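PDB 3EU8: putative glucoamylase from Bacteroides fragilis NCTC 9343, which is of unproven function but, as a putative glucoamylase with a six-hairpin-type helical fold, probably hydrolyses glycosidic bonds in a glucan or related carbohydrate. Local coordinates for residues 71-76 / 395-400; 126-131 / 189-194; 179-184 / 222-227; 288-293 / 346-351. All coordinates share one frame; numbering follows the deposited sequence.

Contact 1. Residues 71-76 / 395-400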
# COMPACT_ATOMS: atom_id res chain seq x y z
N ILE A 71 -4.46 7.90 4.91
CA ILE A 71 -4.23 9.34 5.06
C ILE A 71 -3.89 9.94 3.73
O ILE A 71 -4.22 11.10 3.50
CB ILE A 71 -3.14 9.76 6.10
CG1 ILE A 71 -1.75 9.33 5.70
CG2 ILE A 71 -3.44 9.22 7.47
CD1 ILE A 71 -0.70 9.80 6.70
N MSE A 72 -3.25 9.15 2.85
CA MSE A 72 -3.08 9.58 1.45
C MSE A 72 -4.40 9.64 0.66
O MSE A 72 -4.59 10.56 -0.13
CB MSE A 72 -2.09 8.69 0.69
CG MSE A 72 -0.68 8.63 1.26
SE MSE A 72 0.49 7.29 0.42
CE MSE A 72 1.53 8.45 -0.29
N ALA A 73 -5.26 8.64 0.83
CA ALA A 73 -6.61 8.72 0.23
C ALA A 73 -7.34 9.95 0.73
O ALA A 73 -8.04 10.58 -0.04
CB ALA A 73 -7.44 7.46 0.53
N ILE A 74 -7.17 10.28 2.01
CA ILE A 74 -7.84 11.46 2.61
C ILE A 74 -7.27 12.76 2.03
O ILE A 74 -8.03 13.67 1.73
CB ILE A 74 -7.78 11.46 4.14
CG1 ILE A 74 -8.72 10.36 4.68
CG2 ILE A 74 -8.20 12.84 4.72
CD1 ILE A 74 -8.46 9.99 6.15
N LEU A 75 -5.95 12.83 1.86
CA LEU A 75 -5.31 13.96 1.13
C LEU A 75 -5.93 14.21 -0.23
O LEU A 75 -6.28 15.37 -0.57
CB LEU A 75 -3.82 13.72 0.87
CG LEU A 75 -2.86 14.07 1.98
CD1 LEU A 75 -1.44 13.63 1.64
CD2 LEU A 75 -2.96 15.55 2.35
N ALA A 76 -6.05 13.12 -1.01
CA ALA A 76 -6.75 13.20 -2.31
C ALA A 76 -8.14 13.84 -2.17
O ALA A 76 -8.52 14.67 -3.00
CB ALA A 76 -6.88 11.82 -2.95
N ILE A 395 -6.30 1.58 -4.12
CA ILE A 395 -7.22 1.90 -5.17
C ILE A 395 -7.41 3.42 -5.23
O ILE A 395 -7.31 4.03 -6.30
CB ILE A 395 -8.59 1.18 -4.99
CG1 ILE A 395 -8.43 -0.35 -5.10
CG2 ILE A 395 -9.62 1.69 -6.00
CD1 ILE A 395 -9.70 -1.16 -4.78
N ALA A 396 -7.69 4.04 -4.09
CA ALA A 396 -7.96 5.49 -4.06
C ALA A 396 -6.69 6.29 -4.43
O ALA A 396 -6.75 7.25 -5.19
CB ALA A 396 -8.52 5.94 -2.67
N VAL A 397 -5.55 5.85 -3.92
CA VAL A 397 -4.31 6.59 -4.08
C VAL A 397 -3.76 6.47 -5.50
O VAL A 397 -3.27 7.44 -6.04
CB VAL A 397 -3.23 6.13 -3.07
CG1 VAL A 397 -1.86 6.68 -3.47
CG2 VAL A 397 -3.66 6.50 -1.66
N MSE A 398 -3.85 5.29 -6.08
CA MSE A 398 -3.33 5.06 -7.40
C MSE A 398 -4.20 5.67 -8.51
O MSE A 398 -3.66 6.10 -9.55
CB MSE A 398 -3.09 3.58 -7.65
CG MSE A 398 -1.80 3.05 -7.01
SE MSE A 398 -0.13 4.09 -7.35
CE MSE A 398 1.00 2.55 -7.60
N ILE A 399 -5.53 5.69 -8.29
CA ILE A 399 -6.43 6.41 -9.19
C ILE A 399 -6.08 7.89 -9.19
O ILE A 399 -5.97 8.49 -10.27
CB ILE A 399 -7.91 6.24 -8.85
CG1 ILE A 399 -8.37 4.85 -9.28
CG2 ILE A 399 -8.74 7.35 -9.55
CD1 ILE A 399 -9.62 4.45 -8.63
N GLU A 400 -5.83 8.45 -8.02
CA GLU A 400 -5.39 9.84 -7.93
C GLU A 400 -4.04 10.09 -8.61
O GLU A 400 -3.85 11.10 -9.27
CB GLU A 400 -5.30 10.25 -6.46
CG GLU A 400 -5.07 11.70 -6.24
CD GLU A 400 -6.21 12.57 -6.75
OE1 GLU A 400 -7.37 12.19 -6.60
OE2 GLU A 400 -5.94 13.67 -7.28
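Val397 meets helix 64-79 with a single methyl: its CG2 lies 3.6 Å from CB of Met72, a selenomethionine, and 3.7 Å from the backbone N of Ala73. With CG1 turned anti to the backbone N (chi1 166°), the branch left to face the other helix is CG2. Beside it two small residues meet methyl to methyl, Ala73 CB standing 3.7 Å from Ala396 CB. A turn further on, the CB of Ala76 is covered by the bent chain of Glu400, its nearest atoms being CG at 3.8 Å and OE1 at 3.7 Å. The small alanines Ala73, Ala76 and Ala396 help the axes of 71-76 and 395-400 approach to 8.6 Å while inclined at 46°. Around this first shell, Leu407 of helix 406-412 packs on both Met72 and Val397, and Phe33 of helix 18-34 rests on Ala73. The carboxylate of Glu400 is held from outside the pair: OE1 forms a salt bridge with Arg80 and a hydrogen bond with Gln26, and OE2 is bonded to Thr404. No hydrogen bond joins the two segments, so their cohesion is mainly apolar; the three partners of Glu400 would offset the cost of burying its carboxylate.

Contact 2. Residues 126-131 / 189-194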
# COMPACT_ATOMS: atom_id res chain seq x y z
N LYS A 126 4.95 -13.60 19.30
CA LYS A 126 6.21 -12.86 19.34
C LYS A 126 6.21 -11.53 18.55
O LYS A 126 7.14 -10.73 18.69
CB LYS A 126 7.37 -13.76 18.90
CG LYS A 126 7.59 -14.95 19.84
CD LYS A 126 8.92 -15.64 19.62
CE LYS A 126 9.06 -16.90 20.50
NZ LYS A 126 10.36 -17.59 20.24
N ASP A 127 5.18 -11.30 17.74
CA ASP A 127 5.06 -10.08 16.95
C ASP A 127 4.19 -9.10 17.72
O ASP A 127 3.05 -8.87 17.36
CB ASP A 127 4.53 -10.37 15.55
CG ASP A 127 4.61 -9.16 14.61
OD1 ASP A 127 5.18 -8.12 15.02
OD2 ASP A 127 4.07 -9.24 13.48
N ASN A 128 4.76 -8.55 18.80
CA ASN A 128 4.07 -7.65 19.68
C ASN A 128 4.81 -6.33 19.86
O ASN A 128 4.54 -5.63 20.81
CB ASN A 128 3.81 -8.31 21.06
CG ASN A 128 5.10 -8.66 21.82
OD1 ASN A 128 6.21 -8.52 21.31
ND2 ASN A 128 4.94 -9.12 23.04
N GLY A 129 5.74 -6.02 18.95
CA GLY A 129 6.49 -4.78 19.03
C GLY A 129 6.45 -4.00 17.72
O GLY A 129 5.41 -3.92 17.03
N GLY A 130 7.59 -3.43 17.37
CA GLY A 130 7.72 -2.63 16.16
C GLY A 130 7.64 -3.50 14.92
O GLY A 130 8.07 -4.67 14.94
N ASP A 131 7.02 -2.95 13.88
CA ASP A 131 7.03 -3.53 12.54
C ASP A 131 7.52 -2.39 11.67
O ASP A 131 6.84 -1.38 11.53
CB ASP A 131 5.62 -4.05 12.19
CG ASP A 131 5.53 -4.63 10.78
OD1 ASP A 131 6.17 -4.10 9.84
OD2 ASP A 131 4.75 -5.58 10.61
N PRO A 189 10.18 -5.57 22.65
CA PRO A 189 10.78 -5.37 23.99
C PRO A 189 10.90 -6.67 24.77
O PRO A 189 11.89 -6.89 25.47
CB PRO A 189 9.81 -4.44 24.72
CG PRO A 189 8.84 -3.98 23.71
CD PRO A 189 8.98 -4.75 22.43
N GLU A 190 9.91 -7.54 24.61
CA GLU A 190 9.85 -8.84 25.28
C GLU A 190 10.66 -9.93 24.58
O GLU A 190 11.41 -10.65 25.20
CB GLU A 190 8.37 -9.29 25.40
CG GLU A 190 8.13 -10.71 25.90
CD GLU A 190 6.69 -10.94 26.44
OE1 GLU A 190 5.75 -10.21 26.03
OE2 GLU A 190 6.54 -11.85 27.29
N TYR A 191 10.50 -10.05 23.27
CA TYR A 191 11.12 -11.14 22.51
C TYR A 191 12.32 -10.73 21.70
O TYR A 191 12.87 -11.56 20.99
CB TYR A 191 10.11 -11.79 21.57
CG TYR A 191 8.95 -12.44 22.29
CD1 TYR A 191 9.07 -13.70 22.84
CD2 TYR A 191 7.74 -11.77 22.42
CE1 TYR A 191 8.01 -14.29 23.51
CE2 TYR A 191 6.68 -12.35 23.06
CZ TYR A 191 6.82 -13.61 23.62
OH TYR A 191 5.76 -14.18 24.27
N GLY A 192 12.71 -9.46 21.76
CA GLY A 192 13.89 -8.99 21.01
C GLY A 192 13.87 -9.23 19.50
O GLY A 192 12.96 -8.78 18.78
N TRP A 193 14.87 -9.96 19.00
CA TRP A 193 15.03 -10.19 17.56
C TRP A 193 14.55 -11.59 17.13
O TRP A 193 14.88 -12.05 16.03
CB TRP A 193 16.48 -9.98 17.18
CG TRP A 193 17.00 -8.64 17.59
CD1 TRP A 193 17.81 -8.34 18.66
CD2 TRP A 193 16.72 -7.40 16.94
NE1 TRP A 193 18.05 -6.99 18.70
CE2 TRP A 193 17.38 -6.40 17.67
CE3 TRP A 193 15.93 -7.04 15.85
CZ2 TRP A 193 17.31 -5.06 17.31
CZ3 TRP A 193 15.87 -5.73 15.50
CH2 TRP A 193 16.55 -4.76 16.22
N GLU A 194 13.76 -12.25 17.98
CA GLU A 194 13.41 -13.65 17.76
C GLU A 194 12.58 -13.90 16.50
O GLU A 194 12.61 -15.00 15.95
CB GLU A 194 12.70 -14.22 18.98
CG GLU A 194 13.62 -14.60 20.13
CD GLU A 194 12.84 -15.15 21.33
OE1 GLU A 194 11.87 -15.93 21.10
OE2 GLU A 194 13.18 -14.80 22.49
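A surface corner of the fold is built here, where the loop entering the short strand 130-131 packs against the type II' beta turn Tyr191-Glu194 that follows its antiparallel partner, strand 186-187. The Tyr191 ring is the centrepiece. Lys126 runs across one face at about a right angle, its CG 3.7 Å from the ring centroid and 15° off the normal, a CH-pi contact. On the opposite face lies CG of the neighbouring Glu190, so the ring is sandwiched between two aliphatic chains. The amide of Asn128 stands at the rim, with OD1 in the ring plane 3.8 Å from Tyr191 CD2 and the amide plane turned 46° from the ring.

Beyond the ring, Lys126 continues fully extended, which carries NZ to Glu194 OE1 in a salt bridge; the modelled separation of 2.4 Å is very short and its exact value doubtful. Asn128 ND2 also gives a weak, bent hydrogen bond to Glu190 OE1 (3.3 Å, 127°), whereas its OD1 takes a firmer one from Ser188. At the strand end of the contact, Gly129, having no side chain, lets its CA come to 4.2 Å from Pro189 CD. Glycine also suits position 192, where the turn requires a positive phi.

Lysine serves twice in this place, its methylenes on the aromatic face and its ammonium on a carboxylate. The salt bridge lies among exposed and partly exposed groups, where solvent would be expected to weaken it, while methylenes of Lys126 and Glu190 cover opposite faces of the ring.

Contact 3. Residues 179-184 / 222-227. With EDO (1,2-ethanediol), chain B.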
# COMPACT_ATOMS: atom_id res chain seq x y z
N GLY A 179 23.99 -2.94 14.05
CA GLY A 179 24.79 -2.32 13.00
C GLY A 179 25.08 -3.18 11.78
O GLY A 179 26.01 -2.90 11.04
N GLN A 180 24.26 -4.19 11.55
CA GLN A 180 24.42 -5.04 10.41
C GLN A 180 23.98 -4.26 9.16
O GLN A 180 23.24 -3.29 9.28
CB GLN A 180 23.57 -6.29 10.58
CG GLN A 180 23.83 -7.08 11.86
CD GLN A 180 22.99 -8.35 11.88
OE1 GLN A 180 22.94 -9.06 10.89
NE2 GLN A 180 22.29 -8.60 12.98
N ASN A 181 24.45 -4.67 7.99
CA ASN A 181 24.06 -4.05 6.72
C ASN A 181 22.80 -4.65 6.09
O ASN A 181 22.78 -5.14 4.95
CB ASN A 181 25.23 -4.04 5.75
CG ASN A 181 26.34 -3.12 6.19
OD1 ASN A 181 26.08 -2.08 6.80
ND2 ASN A 181 27.57 -3.49 5.89
N VAL A 182 21.73 -4.54 6.87
CA VAL A 182 20.40 -5.05 6.50
C VAL A 182 19.42 -4.48 7.52
O VAL A 182 19.84 -4.10 8.63
CB VAL A 182 20.36 -6.60 6.49
CG1 VAL A 182 20.66 -7.13 7.90
CG2 VAL A 182 18.99 -7.10 5.93
N LEU A 183 18.14 -4.43 7.15
CA LEU A 183 17.05 -4.10 8.08
C LEU A 183 16.24 -5.34 8.44
O LEU A 183 15.90 -6.15 7.57
CB LEU A 183 16.14 -3.01 7.50
CG LEU A 183 16.82 -1.66 7.35
CD1 LEU A 183 15.99 -0.72 6.49
CD2 LEU A 183 17.17 -1.00 8.69
N TYR A 184 15.94 -5.48 9.73
CA TYR A 184 15.02 -6.47 10.26
C TYR A 184 13.60 -5.90 10.34
O TYR A 184 13.42 -4.73 10.65
CB TYR A 184 15.47 -6.94 11.63
CG TYR A 184 16.60 -7.90 11.57
CD1 TYR A 184 17.87 -7.46 11.21
CD2 TYR A 184 16.40 -9.26 11.79
CE1 TYR A 184 18.91 -8.34 11.09
CE2 TYR A 184 17.45 -10.14 11.71
CZ TYR A 184 18.71 -9.68 11.35
OH TYR A 184 19.80 -10.53 11.25
N ALA A 222 24.34 3.66 2.97
CA ALA A 222 23.98 3.07 1.69
C ALA A 222 24.22 1.55 1.68
O ALA A 222 23.46 0.82 1.06
CB ALA A 222 24.73 3.82 0.51
N ALA A 223 25.25 1.08 2.39
CA ALA A 223 25.58 -0.36 2.49
C ALA A 223 24.41 -1.22 2.96
O ALA A 223 24.32 -2.39 2.60
CB ALA A 223 26.75 -0.60 3.45
N VAL A 224 23.55 -0.65 3.80
CA VAL A 224 22.37 -1.36 4.31
C VAL A 224 21.46 -1.76 3.11
O VAL A 224 20.90 -2.85 3.08
CB VAL A 224 21.60 -0.52 5.39
CG1 VAL A 224 20.26 -1.11 5.70
CG2 VAL A 224 22.45 -0.37 6.68
N TYR A 225 21.32 -0.86 2.14
CA TYR A 225 20.55 -1.12 0.92
C TYR A 225 21.27 -2.08 -0.04
O TYR A 225 20.70 -3.06 -0.52
CB TYR A 225 20.25 0.22 0.23
CG TYR A 225 19.50 0.13 -1.07
CD1 TYR A 225 18.17 -0.24 -1.12
CD2 TYR A 225 20.13 0.42 -2.27
CE1 TYR A 225 17.50 -0.31 -2.33
CE2 TYR A 225 19.48 0.35 -3.46
CZ TYR A 225 18.17 -0.02 -3.51
OH TYR A 225 17.55 -0.09 -4.75
N HIS A 226 22.53 -1.77 -0.32
CA HIS A 226 23.28 -2.53 -1.33
C HIS A 226 23.56 -3.98 -0.96
O HIS A 226 23.42 -4.85 -1.80
CB HIS A 226 24.57 -1.80 -1.65
CG HIS A 226 24.33 -0.52 -2.37
ND1 HIS A 226 23.67 -0.48 -3.58
CD2 HIS A 226 24.58 0.76 -2.02
CE1 HIS A 226 23.56 0.78 -3.96
NE2 HIS A 226 24.11 1.55 -3.04
N GLU A 227 23.91 -4.20 0.30
CA GLU A 227 24.15 -5.52 0.84
C GLU A 227 22.87 -6.21 1.35
O GLU A 227 22.68 -7.38 1.11
CB GLU A 227 25.16 -5.44 1.99
CG GLU A 227 26.55 -4.86 1.56
CD GLU A 227 27.60 -4.86 2.69
OE1 GLU A 227 27.50 -5.66 3.67
OE2 GLU A 227 28.54 -4.04 2.57
C1 EDO B . 28.41 -0.40 11.86
O1 EDO B . 28.22 -1.76 11.46
C2 EDO B . 29.12 -0.29 13.20
O2 EDO B . 30.52 -0.56 13.06
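Asn181 supplies the one hydrogen bond between the loop 179-184 and the helix segment 222-227: ND2 donates to Glu227 OE1 over 3.1 Å with an N-H...O angle of 153°. The oxygen is approached from well above the carboxylate plane, and the amide and carboxylate planes stand almost perpendicular, 86° apart. Asn181 OD1 is turned instead to Arg176, which holds it by a weak bond. An ethanediol, probably from the crystallisation liquor, bonds to Gly179 O, and the OH of Tyr209 in helix 206-214 accepts a hydrogen bond from the backbone N of Leu183.

Van der Waals packing surrounds the amide-carboxylate link. Asn181 OD1 and CG each lie 3.7 Å from the Ala223 methyl, a residue small enough for the loop to come down on the helix. Val224 divides its branches: CG1, anti to the backbone N (chi1 168°), makes an apolar contact with Leu183 CG at 3.9 Å, while CG2 lies 4.0 Å from the backbone O of Gln180. Tyr209 also packs on Val182 and Val224.

The backbones come close as well: Asn181, the centre of an inverse gamma turn, has its CA 4.0 Å from that of Val224. Chemically, the beta-branched valine fills the buried side, whereas the amide-carboxylate bond lies toward the surface, where Glu227 is exposed and water could probably compete.

Contact 4. Residues 288-293 / 346-351. With EDO (1,2-ethanediol), chain C; EDO (1,2-ethanediol), chain N.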
# COMPACT_ATOMS: atom_id res chain seq x y z
N LEU A 288 5.28 -6.71 -14.34
CA LEU A 288 4.66 -7.54 -13.25
C LEU A 288 3.12 -7.60 -13.33
O LEU A 288 2.52 -8.65 -13.12
CB LEU A 288 5.11 -7.06 -11.85
CG LEU A 288 4.75 -7.97 -10.66
CD1 LEU A 288 5.21 -9.43 -10.84
CD2 LEU A 288 5.34 -7.35 -9.39
N THR A 289 2.52 -6.45 -13.62
CA THR A 289 1.07 -6.29 -13.78
C THR A 289 0.64 -7.09 -15.01
O THR A 289 -0.36 -7.77 -14.98
CB THR A 289 0.69 -4.78 -13.97
OG1 THR A 289 1.17 -4.02 -12.85
CG2 THR A 289 -0.81 -4.56 -14.11
N LEU A 290 1.42 -7.00 -16.09
CA LEU A 290 1.08 -7.71 -17.33
C LEU A 290 1.23 -9.24 -17.22
O LEU A 290 0.46 -9.97 -17.86
CB LEU A 290 1.86 -7.14 -18.52
CG LEU A 290 1.59 -5.67 -18.95
CD1 LEU A 290 2.61 -5.22 -20.08
CD2 LEU A 290 0.17 -5.42 -19.41
N VAL A 291 2.20 -9.73 -16.43
CA VAL A 291 2.35 -11.16 -16.10
C VAL A 291 1.09 -11.69 -15.39
O VAL A 291 0.60 -12.78 -15.66
CB VAL A 291 3.55 -11.39 -15.16
CG1 VAL A 291 3.51 -12.75 -14.49
CG2 VAL A 291 4.82 -11.15 -15.89
N ASN A 292 0.60 -10.88 -14.45
CA ASN A 292 -0.60 -11.18 -13.69
C ASN A 292 -1.79 -11.27 -14.65
O ASN A 292 -2.54 -12.26 -14.64
CB ASN A 292 -0.83 -10.08 -12.63
CG ASN A 292 -1.72 -10.53 -11.47
OD1 ASN A 292 -2.93 -10.61 -11.60
ND2 ASN A 292 -1.11 -10.83 -10.33
N ARG A 293 -1.97 -10.24 -15.47
CA ARG A 293 -3.03 -10.20 -16.46
C ARG A 293 -2.96 -11.40 -17.40
O ARG A 293 -3.98 -12.04 -17.70
CB ARG A 293 -2.90 -8.93 -17.25
CG ARG A 293 -3.86 -8.79 -18.37
CD ARG A 293 -3.66 -7.47 -19.05
NE ARG A 293 -4.60 -7.33 -20.16
CZ ARG A 293 -4.40 -7.75 -21.41
NH1 ARG A 293 -3.30 -8.38 -21.78
NH2 ARG A 293 -5.36 -7.56 -22.30
N VAL A 346 -1.99 3.05 -12.93
CA VAL A 346 -0.84 3.88 -13.30
C VAL A 346 0.07 3.20 -14.36
O VAL A 346 0.68 3.86 -15.18
CB VAL A 346 0.01 4.27 -12.03
CG1 VAL A 346 -0.76 5.18 -11.10
CG2 VAL A 346 0.52 3.02 -11.26
N TYR A 347 0.17 1.88 -14.31
CA TYR A 347 1.04 1.11 -15.19
C TYR A 347 0.32 0.67 -16.46
O TYR A 347 0.90 0.70 -17.52
CB TYR A 347 1.52 -0.14 -14.45
CG TYR A 347 2.29 0.15 -13.19
CD1 TYR A 347 3.44 0.95 -13.21
CD2 TYR A 347 1.84 -0.33 -11.96
CE1 TYR A 347 4.15 1.23 -12.00
CE2 TYR A 347 2.52 -0.06 -10.78
CZ TYR A 347 3.68 0.70 -10.79
OH TYR A 347 4.32 0.95 -9.56
N THR A 348 -0.92 0.20 -16.34
CA THR A 348 -1.69 -0.36 -17.43
C THR A 348 -3.08 0.29 -17.45
O THR A 348 -4.07 -0.40 -17.21
CB THR A 348 -1.85 -1.87 -17.21
OG1 THR A 348 -2.31 -2.12 -15.87
CG2 THR A 348 -0.56 -2.60 -17.40
N PRO A 349 -3.18 1.60 -17.73
CA PRO A 349 -4.49 2.32 -17.60
C PRO A 349 -5.67 1.74 -18.37
O PRO A 349 -6.74 1.53 -17.79
CB PRO A 349 -4.19 3.74 -18.09
CG PRO A 349 -2.71 3.85 -18.23
CD PRO A 349 -2.09 2.49 -18.16
N ASP A 350 -5.49 1.49 -19.67
CA ASP A 350 -6.56 0.91 -20.50
C ASP A 350 -7.09 -0.38 -19.90
O ASP A 350 -8.29 -0.57 -19.73
CB ASP A 350 -6.09 0.57 -21.90
CG ASP A 350 -5.72 1.78 -22.74
OD1 ASP A 350 -5.91 2.94 -22.29
OD2 ASP A 350 -5.23 1.53 -23.87
N GLN A 351 -6.16 -1.27 -19.57
CA GLN A 351 -6.49 -2.60 -19.05
C GLN A 351 -7.11 -2.57 -17.65
O GLN A 351 -8.03 -3.33 -17.35
CB GLN A 351 -5.24 -3.49 -19.04
CG GLN A 351 -4.68 -3.75 -20.42
CD GLN A 351 -3.74 -2.68 -20.92
OE1 GLN A 351 -3.37 -1.75 -20.23
NE2 GLN A 351 -3.32 -2.84 -22.15
C1 EDO C . 1.32 5.00 -18.97
O1 EDO C . 0.36 5.12 -17.90
C2 EDO C . 0.96 3.83 -19.88
O2 EDO C . 2.16 3.22 -20.35
C1 EDO N . 0.40 7.94 -14.69
O1 EDO N . 0.14 6.70 -15.33
C2 EDO N . 1.52 8.62 -15.46
O2 EDO N . 2.41 7.61 -15.92
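The helix segment 288-293 faces a loop that runs into helix 349-361, with the nearest backbone pair, Thr289 and Thr348, 7.5 Å apart at their CA atoms. These two threonines reach tip to tip, Thr289 CG2 lying 3.4 Å from Thr348 OG1. In Thr289 the methyl is anti to the backbone N and OG1 lies beside that N (chi1 -57°), which turns CG2 across the contact and lets OG1 bond to Met285 O and Ser344 OG. Thr348 OG1 is likewise bonded, to Ser344 O, so both hydroxyls are satisfied in this buried place. The methyl of Thr348 passes alongside Leu290, whose CD2 approaches it to 3.5 Å.

Farther along, Arg293 is extended from CG to NE and crosses Gln351 at about a right angle; its NE is 3.6 Å from Gln351 CG, a van der Waals contact of a guanidinium nitrogen with a methylene. Tyr347 CD2 lies 3.9 Å from Thr289 OG1, while the tyrosine hydroxyl is bonded to Ala261 O. Two ethanediol molecules, probably from the crystallisation liquor, each donate to Val346 O.

Thr348 occupies the N-cap position, although the Thr348 side chain makes no capping bond, and Pro349 suits the first helical turn. Such packing of a helix against a loop-to-helix junction is consistent with the helical-hairpin architecture of six-hairpin glycosidases.

Overall arrangement
From the N terminus, helix 64-79 supplies the first side of contact 1, whose partner lies on helix 389-404; 319 residues separate the closest ends of segments 71-76 and 395-400, and that long loop encloses the other three contacts. Contact 2 opens at 126-131, contact 3 at 179-184, contact 2 then closes at 189-194 and contact 3 at 222-227, so these two cross, and they touch where Trp193 packs on Tyr184. Contact 2 joins the loops beside strands 130-131 and 186-187; contact 3 ties the loop before strand 186-187 to helix 222-229. Contact 4 follows in series, joining helix 281-298 to the start of helix 349-361. It touches contact 1 through Val346 and Met398, whereas contacts 2 and 3 lie across the chain's centre from contact 1.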